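Local coordinates for protein cytokinin riboside 5'-monophosphate phosphoribohydrolase (Corynebacterium glutamicum, PDB 5WQ3) that probably belongs to the LOG-like family of Rossmann-type alpha/beta proteins and assembles from several copies of one chain, at residues Leu147-Phe152 against Lys156-Lys161. Numbering follows the deposited sequence.
Sequences LNFRYF and KTMFLK. With EDO (1,2-ethanediol), chain L.
F149 lays the far end of its ring against M158 where strand 145-149, outermost within the chain in a Rossmann-like parallel sheet, turns into helix 152-162, a strand-to-helix connection of the alpha/beta fold. CB of F149 points toward the helix, and with CG anti to the carbonyl carbon (chi1 -67°) the ring reaches M158. F149 CZ meets M158 CG directly at 3.6 Å; the bend of the thioether chain at chi2 (-49°) then turns it so that its terminal methyl also comes near the ring, M158 CE lying 4.0 Å from F149 CE2. The two side chains meet at an oblique angle. L129 of the neighbouring strand touches both, and E56 of helix 46-64 also packs on F149, so the pair is buried between sheet and helices. Next, R150 takes no part in the contact and forms salt bridges with E132 and with E223 of a second subunit, while Y151 takes the N-cap position. F152 opens the helix: F152 O accepts a hydrogen bond from K156 N at 3.0 Å (N-H...O 155°), the i to i+4 bond of the first turn. Beside this bond the K156 chain passes obliquely by the F152 ring, and its NZ is salt-bridged to D177 and E181 of helix 173-188. The closest approach of chain and ring is F152 CE2 to K156 CE, 3.4 Å.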
# COMPACT_ATOMS: atom_id res chain seq x y z
N LEU C 147 54.99 18.66 -3.17
CA LEU C 147 54.32 19.84 -2.67
C LEU C 147 53.12 19.98 -3.57
O LEU C 147 53.09 19.50 -4.71
CB LEU C 147 55.14 21.12 -2.82
CG LEU C 147 56.38 21.46 -2.03
CD1 LEU C 147 57.42 20.38 -2.23
CD2 LEU C 147 56.92 22.79 -2.51
N ASN C 148 52.14 20.69 -3.06
CA ASN C 148 50.88 20.91 -3.75
C ASN C 148 50.53 22.40 -3.82
O ASN C 148 50.56 23.09 -2.83
CB ASN C 148 49.78 20.07 -3.05
CG ASN C 148 49.70 18.66 -3.61
OD1 ASN C 148 49.92 18.42 -4.80
ND2 ASN C 148 49.42 17.73 -2.75
N PHE C 149 50.19 22.89 -5.01
CA PHE C 149 49.99 24.31 -5.25
C PHE C 149 48.58 24.52 -5.74
O PHE C 149 48.07 23.80 -6.60
CB PHE C 149 50.95 24.85 -6.34
CG PHE C 149 52.40 24.84 -5.95
CD1 PHE C 149 53.15 23.71 -6.08
CD2 PHE C 149 52.98 25.95 -5.37
CE1 PHE C 149 54.47 23.69 -5.67
CE2 PHE C 149 54.31 25.97 -4.99
CZ PHE C 149 55.07 24.84 -5.13
N ARG C 150 47.94 25.50 -5.15
CA ARG C 150 46.72 26.05 -5.66
C ARG C 150 46.89 26.92 -6.94
O ARG C 150 46.03 26.96 -7.79
CB ARG C 150 46.09 26.85 -4.49
CG ARG C 150 45.21 28.02 -4.89
CD ARG C 150 43.93 27.48 -5.39
NE ARG C 150 42.84 28.43 -5.38
CZ ARG C 150 41.57 28.04 -5.47
NH1 ARG C 150 41.31 26.73 -5.54
NH2 ARG C 150 40.58 28.93 -5.47
N TYR C 151 47.99 27.68 -7.04
CA TYR C 151 48.14 28.70 -8.04
C TYR C 151 49.09 28.20 -9.11
O TYR C 151 50.28 27.99 -8.86
CB TYR C 151 48.69 29.95 -7.37
CG TYR C 151 47.65 30.52 -6.43
CD1 TYR C 151 46.48 31.14 -6.92
CD2 TYR C 151 47.81 30.44 -5.07
CE1 TYR C 151 45.54 31.68 -6.05
CE2 TYR C 151 46.84 30.94 -4.21
CZ TYR C 151 45.73 31.56 -4.70
OH TYR C 151 44.80 32.06 -3.78
N PHE C 152 48.56 27.99 -10.31
CA PHE C 152 49.33 27.56 -11.49
C PHE C 152 50.60 28.38 -11.66
O PHE C 152 51.68 27.86 -11.90
CB PHE C 152 48.38 27.72 -12.68
CG PHE C 152 48.63 26.80 -13.80
CD1 PHE C 152 48.29 25.46 -13.70
CD2 PHE C 152 49.15 27.29 -15.02
CE1 PHE C 152 48.53 24.59 -14.77
CE2 PHE C 152 49.36 26.42 -16.10
CZ PHE C 152 49.06 25.08 -15.97
N LYS C 156 54.56 27.11 -11.67
CA LYS C 156 55.41 27.26 -12.89
C LYS C 156 56.72 27.98 -12.57
O LYS C 156 57.74 27.67 -13.17
CB LYS C 156 54.67 28.00 -14.01
CG LYS C 156 53.58 27.24 -14.80
CD LYS C 156 52.76 28.27 -15.61
CE LYS C 156 52.36 27.79 -17.01
NZ LYS C 156 51.94 28.92 -17.92
N THR C 157 56.71 28.94 -11.64
CA THR C 157 57.92 29.54 -11.22
C THR C 157 58.91 28.50 -10.63
O THR C 157 60.11 28.63 -10.87
CB THR C 157 57.62 30.61 -10.14
OG1 THR C 157 56.71 31.55 -10.72
CG2 THR C 157 58.80 31.36 -9.77
N MET C 158 58.42 27.52 -9.84
CA MET C 158 59.28 26.60 -9.14
C MET C 158 60.02 25.74 -10.16
O MET C 158 61.19 25.43 -9.94
CB MET C 158 58.50 25.70 -8.22
CG MET C 158 57.68 26.35 -7.10
SD MET C 158 58.60 27.49 -6.16
CE MET C 158 57.28 28.56 -5.55
N PHE C 159 59.38 25.39 -11.28
CA PHE C 159 60.09 24.57 -12.31
C PHE C 159 61.29 25.28 -12.90
O PHE C 159 62.35 24.66 -13.10
CB PHE C 159 59.15 24.15 -13.44
CG PHE C 159 58.02 23.24 -13.02
CD1 PHE C 159 58.24 22.10 -12.32
CD2 PHE C 159 56.71 23.53 -13.36
CE1 PHE C 159 57.21 21.24 -11.98
CE2 PHE C 159 55.65 22.67 -13.03
CZ PHE C 159 55.90 21.53 -12.32
N LEU C 160 61.17 26.60 -13.15
CA LEU C 160 62.22 27.38 -13.73
C LEU C 160 63.29 27.71 -12.72
O LEU C 160 64.46 27.77 -13.06
CB LEU C 160 61.69 28.69 -14.34
CG LEU C 160 60.87 28.53 -15.63
CD1 LEU C 160 60.07 29.80 -15.95
CD2 LEU C 160 61.83 28.14 -16.77
N LYS C 161 62.89 27.97 -11.49
CA LYS C 161 63.86 28.40 -10.48
C LYS C 161 64.72 27.22 -9.93
O LYS C 161 65.88 27.45 -9.59
CB LYS C 161 63.13 29.09 -9.28
CG LYS C 161 64.08 29.84 -8.35
CD LYS C 161 63.32 30.57 -7.25
CE LYS C 161 64.28 31.31 -6.33
NZ LYS C 161 63.58 31.82 -5.12
C1 EDO L . 56.85 31.22 -14.40
O1 EDO L . 57.62 32.29 -13.87
C2 EDO L . 56.17 31.74 -15.64
O2 EDO L . 54.77 31.73 -15.41